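Long-range contacts in type VI secretion system component (Escherichia coli O6, PDB 2P5Z), which is a component of the type VI secretion apparatus that resembles the T4 phage tail proteins gp27 and gp5 and probably forms part of a cell-puncturing spike: residues T118-N123 against E169-F174; V175-S180 against A376-P381. One frame throughout, in Å; residues are numbered along the deposited sequence.

Interaction 1: T118-N123 against E169-F174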
ATOM      1  N   THR A 118      19.977   2.535   4.901  1.00 47.87           N
ATOM      2  CA  THR A 118      18.957   1.995   4.012  1.00 51.43           C
ATOM      3  C   THR A 118      19.641   1.292   2.844  1.00 50.85           C
ATOM      4  O   THR A 118      19.045   0.472   2.170  1.00 52.42           O
ATOM      5  CB  THR A 118      18.004   3.141   3.586  1.00 51.60           C
ATOM      6  OG1 THR A 118      17.238   3.524   4.735  1.00 55.83           O
ATOM      7  CG2 THR A 118      17.047   2.758   2.490  1.00 53.05           C
ATOM      8  N   ARG A 119      20.921   1.579   2.651  1.00 53.03           N
ATOM      9  CA  ARG A 119      21.654   1.029   1.528  1.00 58.51           C
ATOM     10  C   ARG A 119      22.237  -0.372   1.745  1.00 55.44           C
ATOM     11  O   ARG A 119      22.747  -0.968   0.803  1.00 55.70           O
ATOM     12  CB  ARG A 119      22.721   2.017   1.045  1.00 60.99           C
ATOM     13  CG  ARG A 119      22.302   2.798  -0.204  1.00 66.43           C
ATOM     14  CD  ARG A 119      23.148   4.051  -0.444  1.00 69.63           C
ATOM     15  NE  ARG A 119      24.583   3.893  -0.163  1.00 74.84           N
ATOM     16  CZ  ARG A 119      25.488   3.457  -1.039  1.00 75.73           C
ATOM     17  NH1 ARG A 119      25.124   3.100  -2.267  1.00 74.18           N
ATOM     18  NH2 ARG A 119      26.763   3.364  -0.678  1.00 75.79           N
ATOM     19  N   SER A 120      22.135  -0.910   2.959  1.00 54.50           N
ATOM     20  CA  SER A 120      22.643  -2.253   3.229  1.00 53.06           C
ATOM     21  C   SER A 120      21.610  -3.157   3.879  1.00 54.85           C
ATOM     22  O   SER A 120      21.034  -2.797   4.913  1.00 54.29           O
ATOM     23  CB  SER A 120      23.921  -2.214   4.075  1.00 54.14           C
ATOM     24  OG  SER A 120      23.638  -1.995   5.439  1.00 52.31           O
ATOM     25  N   ARG A 121      21.390  -4.324   3.268  1.00 54.12           N
ATOM     26  CA  ARG A 121      20.362  -5.266   3.723  1.00 62.58           C
ATOM     27  C   ARG A 121      20.839  -6.717   3.824  1.00 63.00           C
ATOM     28  O   ARG A 121      20.426  -7.582   3.051  1.00 65.19           O
ATOM     29  CB  ARG A 121      19.075  -5.176   2.873  1.00 63.86           C
ATOM     30  CG  ARG A 121      19.235  -5.228   1.342  1.00 67.99           C
ATOM     31  CD  ARG A 121      17.901  -4.977   0.587  1.00 69.96           C
ATOM     32  NE  ARG A 121      16.712  -5.521   1.261  1.00 74.87           N
ATOM     33  CZ  ARG A 121      15.701  -4.780   1.733  1.00 77.32           C
ATOM     34  NH1 ARG A 121      15.723  -3.457   1.611  1.00 78.95           N
ATOM     35  NH2 ARG A 121      14.661  -5.355   2.328  1.00 76.37           N
ATOM     36  N   GLN A 122      21.696  -6.992   4.794  1.00 61.04           N
ATOM     37  CA  GLN A 122      22.164  -8.348   4.991  1.00 63.01           C
ATOM     38  C   GLN A 122      21.430  -9.046   6.121  1.00 58.79           C
ATOM     39  O   GLN A 122      21.031  -8.411   7.086  1.00 57.91           O
ATOM     40  CB  GLN A 122      23.664  -8.362   5.251  1.00 67.79           C
ATOM     41  CG  GLN A 122      24.510  -8.309   3.992  1.00 72.89           C
ATOM     42  CD  GLN A 122      25.922  -8.826   4.236  1.00 75.35           C
ATOM     43  OE1 GLN A 122      26.741  -8.158   4.875  1.00 74.64           O
ATOM     44  NE2 GLN A 122      26.209 -10.028   3.737  1.00 75.24           N
ATOM     45  N   ASN A 123      21.258 -10.359   5.995  1.00 57.79           N
ATOM     46  CA  ASN A 123      20.698 -11.175   7.081  1.00 53.66           C
ATOM     47  C   ASN A 123      21.699 -11.467   8.205  1.00 49.50           C
ATOM     48  O   ASN A 123      22.869 -11.744   7.951  1.00 46.52           O
ATOM     49  CB  ASN A 123      20.151 -12.488   6.534  1.00 55.20           C
ATOM     50  CG  ASN A 123      19.178 -12.292   5.398  1.00 56.66           C
ATOM     51  OD1 ASN A 123      18.245 -11.495   5.495  1.00 60.03           O
ATOM     52  ND2 ASN A 123      19.377 -13.033   4.316  1.00 54.56           N
ATOM     53  N   GLU A 169      15.534  -7.126   5.816  1.00 46.44           N
ATOM     54  CA  GLU A 169      15.330  -5.814   6.399  1.00 46.60           C
ATOM     55  C   GLU A 169      16.617  -5.035   6.173  1.00 46.60           C
ATOM     56  O   GLU A 169      17.712  -5.547   6.425  1.00 50.25           O
ATOM     57  CB  GLU A 169      15.084  -5.913   7.908  1.00 47.56           C
ATOM     58  CG  GLU A 169      13.664  -6.254   8.363  1.00 48.39           C
ATOM     59  CD  GLU A 169      13.555  -6.370   9.898  1.00 48.90           C
ATOM     60  OE1 GLU A 169      14.371  -7.086  10.518  1.00 53.35           O
ATOM     61  OE2 GLU A 169      12.658  -5.752  10.503  1.00 48.97           O
ATOM     62  N   ASP A 170      16.508  -3.805   5.690  1.00 42.01           N
ATOM     63  CA  ASP A 170      17.684  -2.958   5.585  1.00 41.82           C
ATOM     64  C   ASP A 170      18.073  -2.552   7.003  1.00 41.35           C
ATOM     65  O   ASP A 170      17.259  -2.666   7.938  1.00 43.43           O
ATOM     66  CB  ASP A 170      17.402  -1.731   4.708  1.00 47.27           C
ATOM     67  CG  ASP A 170      16.238  -0.896   5.228  1.00 50.87           C
ATOM     68  OD1 ASP A 170      16.469   0.047   6.011  1.00 53.10           O
ATOM     69  OD2 ASP A 170      15.077  -1.215   4.909  1.00 55.68           O
ATOM     70  N   ASP A 171      19.303  -2.084   7.175  1.00 41.97           N
ATOM     71  CA  ASP A 171      19.777  -1.747   8.511  1.00 44.25           C
ATOM     72  C   ASP A 171      18.915  -0.702   9.204  1.00 44.64           C
ATOM     73  O   ASP A 171      18.668  -0.837  10.397  1.00 50.03           O
ATOM     74  CB  ASP A 171      21.242  -1.302   8.491  1.00 48.79           C
ATOM     75  CG  ASP A 171      22.209  -2.442   8.205  1.00 50.84           C
ATOM     76  OD1 ASP A 171      21.830  -3.614   8.393  1.00 54.18           O
ATOM     77  OD2 ASP A 171      23.359  -2.158   7.794  1.00 48.44           O
ATOM     78  N   LEU A 172      18.423   0.302   8.463  1.00 42.71           N
ATOM     79  CA  LEU A 172      17.591   1.358   9.063  1.00 37.03           C
ATOM     80  C   LEU A 172      16.273   0.817   9.587  1.00 33.49           C
ATOM     81  O   LEU A 172      15.894   1.112  10.715  1.00 32.71           O
ATOM     82  CB  LEU A 172      17.338   2.536   8.098  1.00 39.93           C
ATOM     83  CG  LEU A 172      16.618   3.765   8.705  1.00 38.79           C
ATOM     84  CD1 LEU A 172      17.287   4.234  10.004  1.00 34.28           C
ATOM     85  CD2 LEU A 172      16.500   4.917   7.727  1.00 36.78           C
ATOM     86  N   THR A 173      15.591   0.013   8.780  1.00 33.32           N
ATOM     87  CA  THR A 173      14.328  -0.564   9.188  1.00 34.38           C
ATOM     88  C   THR A 173      14.527  -1.440  10.421  1.00 38.51           C
ATOM     89  O   THR A 173      13.781  -1.303  11.411  1.00 35.03           O
ATOM     90  CB  THR A 173      13.712  -1.375   8.063  1.00 38.49           C
ATOM     91  OG1 THR A 173      13.613  -0.552   6.901  1.00 38.65           O
ATOM     92  CG2 THR A 173      12.319  -1.899   8.450  1.00 33.19           C
ATOM     93  N   PHE A 174      15.574  -2.278  10.376  1.00 36.57           N
ATOM     94  CA  PHE A 174      15.885  -3.204  11.469  1.00 38.13           C
ATOM     95  C   PHE A 174      16.117  -2.484  12.788  1.00 40.18           C
ATOM     96  O   PHE A 174      15.479  -2.806  13.815  1.00 37.07           O
ATOM     97  CB  PHE A 174      17.117  -4.047  11.118  1.00 44.49           C
ATOM     98  CG  PHE A 174      17.501  -5.037  12.186  1.00 45.08           C
ATOM     99  CD1 PHE A 174      16.574  -5.969  12.664  1.00 44.46           C
ATOM    100  CD2 PHE A 174      18.783  -5.040  12.711  1.00 43.79           C
ATOM    101  CE1 PHE A 174      16.913  -6.861  13.652  1.00 43.68           C
ATOM    102  CE2 PHE A 174      19.139  -5.951  13.696  1.00 44.77           C
ATOM    103  CZ  PHE A 174      18.206  -6.858  14.168  1.00 44.90           C
TER
HETATM  104  O   HOH W   1      13.575  -3.579   4.314  1.00 61.59           O
HETATM  105  O   HOH W   2      18.251  -8.674   6.497  1.00 50.47           O
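Ser120 and Arg121 lie against Asp170, the N-cap residue of helix 171-182, within the part of the chain that matches the phage-baseplate family. The backbones are tied by one hydrogen bond, from Asp171 N to Ser120 O (2.9 Å). It lets the loop carbonyl take up an N-H of the first helical turn. The same Ser120 O receives a CA-H...O contact from Asp170 CA. The cap itself is made within the helix start: with chi1 at 58°, the Asp170 carboxylate reaches Thr173, where OD1 accepts from Thr173 N (2.9 Å) and OD2 from Thr173 OG1. Next to it, Asp171 OD2 is hydrogen-bonded to His143 NE2, in the loop after helix 131-140. Packing is lighter: Thr118 OG1 lies 3.4 Å from Leu172 CD2. Charge enters through Arg121, whose chain bends at chi3 and sets one guanidinium face over Asp170 N. Arg121 NH1 is 4.0 Å from Asp170 OD2, with the two planes 52° apart; the oxygen lies well out of the guanidinium plane, no N-H points at it, and any attraction is probably one of charges alone. A water finishes the join, accepting from Arg121 NH2 at 2.9 Å and from Asp170 N at 3.2 Å.

Interaction 2: V175-S180 against A376-P381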
ATOM      1  N   VAL A 175      17.012  -1.499  12.741  1.00 37.55           N
ATOM      2  CA  VAL A 175      17.356  -0.703  13.910  1.00 42.49           C
ATOM      3  C   VAL A 175      16.143   0.031  14.475  1.00 44.18           C
ATOM      4  O   VAL A 175      15.891  -0.021  15.687  1.00 45.97           O
ATOM      5  CB  VAL A 175      18.514   0.270  13.590  1.00 47.22           C
ATOM      6  CG1 VAL A 175      18.587   1.394  14.601  1.00 51.00           C
ATOM      7  CG2 VAL A 175      19.855  -0.498  13.547  1.00 47.01           C
ATOM      8  N   SER A 176      15.360   0.651  13.588  1.00 44.90           N
ATOM      9  CA  SER A 176      14.213   1.454  13.997  1.00 41.22           C
ATOM     10  C   SER A 176      13.144   0.573  14.615  1.00 42.67           C
ATOM     11  O   SER A 176      12.560   0.945  15.639  1.00 42.86           O
ATOM     12  CB  SER A 176      13.647   2.241  12.818  1.00 41.66           C
ATOM     13  OG  SER A 176      14.663   2.987  12.162  1.00 40.63           O
ATOM     14  N   ARG A 177      12.922  -0.605  14.019  1.00 42.42           N
ATOM     15  CA  ARG A 177      12.005  -1.598  14.584  1.00 42.75           C
ATOM     16  C   ARG A 177      12.402  -2.016  16.004  1.00 46.00           C
ATOM     17  O   ARG A 177      11.558  -2.005  16.912  1.00 47.08           O
ATOM     18  CB  ARG A 177      11.907  -2.826  13.691  1.00 45.40           C
ATOM     19  CG  ARG A 177      10.971  -3.877  14.252  1.00 49.34           C
ATOM     20  CD  ARG A 177      10.612  -4.988  13.256  1.00 48.61           C
ATOM     21  NE  ARG A 177      11.749  -5.802  12.817  1.00 48.60           N
ATOM     22  CZ  ARG A 177      12.359  -6.741  13.554  1.00 48.42           C
ATOM     23  NH1 ARG A 177      11.970  -6.998  14.805  1.00 41.91           N
ATOM     24  NH2 ARG A 177      13.374  -7.421  13.032  1.00 43.46           N
ATOM     25  N   LEU A 178      13.686  -2.330  16.204  1.00 43.47           N
ATOM     26  CA  LEU A 178      14.158  -2.753  17.524  1.00 44.88           C
ATOM     27  C   LEU A 178      13.989  -1.669  18.564  1.00 46.09           C
ATOM     28  O   LEU A 178      13.506  -1.945  19.669  1.00 48.50           O
ATOM     29  CB  LEU A 178      15.631  -3.194  17.509  1.00 47.32           C
ATOM     30  CG  LEU A 178      16.177  -4.420  16.758  1.00 46.35           C
ATOM     31  CD1 LEU A 178      17.561  -4.702  17.256  1.00 46.73           C
ATOM     32  CD2 LEU A 178      15.313  -5.658  16.887  1.00 45.37           C
ATOM     33  N   LEU A 179      14.385  -0.441  18.215  1.00 44.41           N
ATOM     34  CA  LEU A 179      14.216   0.693  19.120  1.00 37.86           C
ATOM     35  C   LEU A 179      12.743   0.976  19.414  1.00 38.28           C
ATOM     36  O   LEU A 179      12.376   1.255  20.556  1.00 34.74           O
ATOM     37  CB  LEU A 179      14.864   1.928  18.546  1.00 38.57           C
ATOM     38  CG  LEU A 179      16.372   1.864  18.307  1.00 41.41           C
ATOM     39  CD1 LEU A 179      16.769   3.100  17.531  1.00 40.20           C
ATOM     40  CD2 LEU A 179      17.154   1.765  19.610  1.00 36.81           C
ATOM     41  N   SER A 180      11.887   0.859  18.401  1.00 38.92           N
ATOM     42  CA  SER A 180      10.485   1.219  18.611  1.00 44.04           C
ATOM     43  C   SER A 180       9.714   0.199  19.443  1.00 47.29           C
ATOM     44  O   SER A 180       8.840   0.589  20.233  1.00 48.17           O
ATOM     45  CB  SER A 180       9.754   1.474  17.298  1.00 40.06           C
ATOM     46  OG  SER A 180       9.395   0.252  16.690  1.00 48.93           O
ATOM     47  N   ALA A 376       6.283   5.317  16.367  1.00 46.31           N
ATOM     48  CA  ALA A 376       5.435   4.315  15.766  1.00 48.76           C
ATOM     49  C   ALA A 376       6.164   2.965  15.689  1.00 53.51           C
ATOM     50  O   ALA A 376       7.369   2.883  15.417  1.00 55.27           O
ATOM     51  CB  ALA A 376       4.959   4.768  14.367  1.00 44.88           C
ATOM     52  N   LEU A 377       5.395   1.920  15.956  1.00 56.18           N
ATOM     53  CA  LEU A 377       5.830   0.548  15.959  1.00 52.64           C
ATOM     54  C   LEU A 377       6.037   0.113  14.506  1.00 53.01           C
ATOM     55  O   LEU A 377       5.089   0.123  13.731  1.00 51.27           O
ATOM     56  CB  LEU A 377       4.694  -0.238  16.602  1.00 55.21           C
ATOM     57  CG  LEU A 377       4.756  -1.597  17.286  1.00 57.27           C
ATOM     58  CD1 LEU A 377       4.555  -2.706  16.257  1.00 59.09           C
ATOM     59  CD2 LEU A 377       6.042  -1.753  18.074  1.00 57.30           C
ATOM     60  N   ILE A 378       7.271  -0.233  14.131  1.00 50.14           N
ATOM     61  CA  ILE A 378       7.541  -0.793  12.808  1.00 50.56           C
ATOM     62  C   ILE A 378       7.232  -2.288  12.861  1.00 55.88           C
ATOM     63  O   ILE A 378       7.778  -3.008  13.698  1.00 60.95           O
ATOM     64  CB  ILE A 378       9.017  -0.559  12.371  1.00 51.94           C
ATOM     65  CG1 ILE A 378       9.266   0.911  12.048  1.00 53.91           C
ATOM     66  CG2 ILE A 378       9.375  -1.331  11.125  1.00 49.87           C
ATOM     67  CD1 ILE A 378       9.951   1.641  13.130  1.00 53.98           C
ATOM     68  N   PRO A 379       6.339  -2.762  11.980  1.00 55.86           N
ATOM     69  CA  PRO A 379       5.906  -4.165  11.976  1.00 53.34           C
ATOM     70  C   PRO A 379       7.048  -5.155  11.764  1.00 53.66           C
ATOM     71  O   PRO A 379       8.017  -4.854  11.056  1.00 50.72           O
ATOM     72  CB  PRO A 379       4.939  -4.235  10.782  1.00 52.39           C
ATOM     73  CG  PRO A 379       5.271  -3.047   9.939  1.00 54.41           C
ATOM     74  CD  PRO A 379       5.698  -1.983  10.909  1.00 54.41           C
ATOM     75  N   ARG A 380       6.925  -6.326  12.387  1.00 56.92           N
ATOM     76  CA  ARG A 380       7.909  -7.395  12.255  1.00 52.72           C
ATOM     77  C   ARG A 380       7.833  -8.022  10.875  1.00 48.91           C
ATOM     78  O   ARG A 380       6.765  -8.068  10.282  1.00 48.01           O
ATOM     79  CB  ARG A 380       7.665  -8.447  13.331  1.00 56.67           C
ATOM     80  CG  ARG A 380       8.657  -8.346  14.447  1.00 59.69           C
ATOM     81  CD  ARG A 380       8.254  -9.095  15.693  1.00 59.01           C
ATOM     82  NE  ARG A 380       9.209  -8.775  16.745  1.00 61.05           N
ATOM     83  CZ  ARG A 380      10.335  -9.453  16.962  1.00 66.24           C
ATOM     84  NH1 ARG A 380      10.644 -10.510  16.222  1.00 68.01           N
ATOM     85  NH2 ARG A 380      11.160  -9.079  17.930  1.00 69.53           N
ATOM     86  N   PRO A 381       8.967  -8.485  10.343  1.00 47.99           N
ATOM     87  CA  PRO A 381       8.854  -9.202   9.078  1.00 48.73           C
ATOM     88  C   PRO A 381       8.106 -10.540   9.262  1.00 52.34           C
ATOM     89  O   PRO A 381       8.163 -11.166  10.340  1.00 48.59           O
ATOM     90  CB  PRO A 381      10.309  -9.419   8.654  1.00 48.60           C
ATOM     91  CG  PRO A 381      11.107  -9.278   9.879  1.00 48.17           C
ATOM     92  CD  PRO A 381      10.357  -8.387  10.819  1.00 49.23           C
TER
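This is a partly buried contact between a helix and an extended linker: Ser176, Arg177 and Ser180 of helix 171-182 meet residues 376-381, which follow strand 359-366 and lead to strand 387-391 in the five-stranded antiparallel sheet of the C-terminal OB domain. Ile378 points its side chain at the helix. With CG1 beside its own backbone N (chi1 -71°), the branches divide: Ile378 CD1 reaches Ser176 CB at 3.8 Å, while Ile378 CG2 lies against Arg177 CB at 3.9 Å. One turn further on, Ser180 OG accepts a weak hydrogen bond from Ile378 N, straight but long at 3.4 Å, and donates in turn to Arg177 O at 3.1 Å, relaying the linker to the helix backbone. The Arg177 side chain then runs along the linker. Its CG leaves anti to the backbone N (chi1 180°) and passes Ile378 O, Arg177 CD comes 3.4 Å from Pro379 O, and the guanidinium takes Pro381 CD over one face. Arg177 NH1 stands 3.6 Å above the centre of the Arg380 guanidinium, the two planes 60° apart. Acidic neighbours probably offset these like charges: Arg177 NE is salt-bridged to Glu169, and Arg380 to Asp462 and Glu181. Arg380 thus bridges Glu181 of the helix and the loop between strands 451-456 and 464-469 of the OB domain. Behind, Val175, Leu178 and Leu179 pack on helix 131-140, leaving helix 171-182 between that helix and the linker.

Both contacts hold helix 171-182, interaction 1 at its first turn and interaction 2 further along, their centres about 12 Å apart. Each is partly buried, with exposed residues at its edge, and neither is purely core. Their chemistry follows their place: residues 118-123 meet the helix start through a backbone bond, a bridging water and a loose pairing of charges, beside an N-cap that the helix start makes by itself, whereas residues 376-381 run past the helix side and rely on isoleucine, proline and arginine packing, with just a weak hydrogen bond. Glu169, whose OE2 also packs on Pro381 CD, joins them; Thr173 CG2 also touches Ile378 CG2. Together they join one helix to an early loop and to the OB-domain linker.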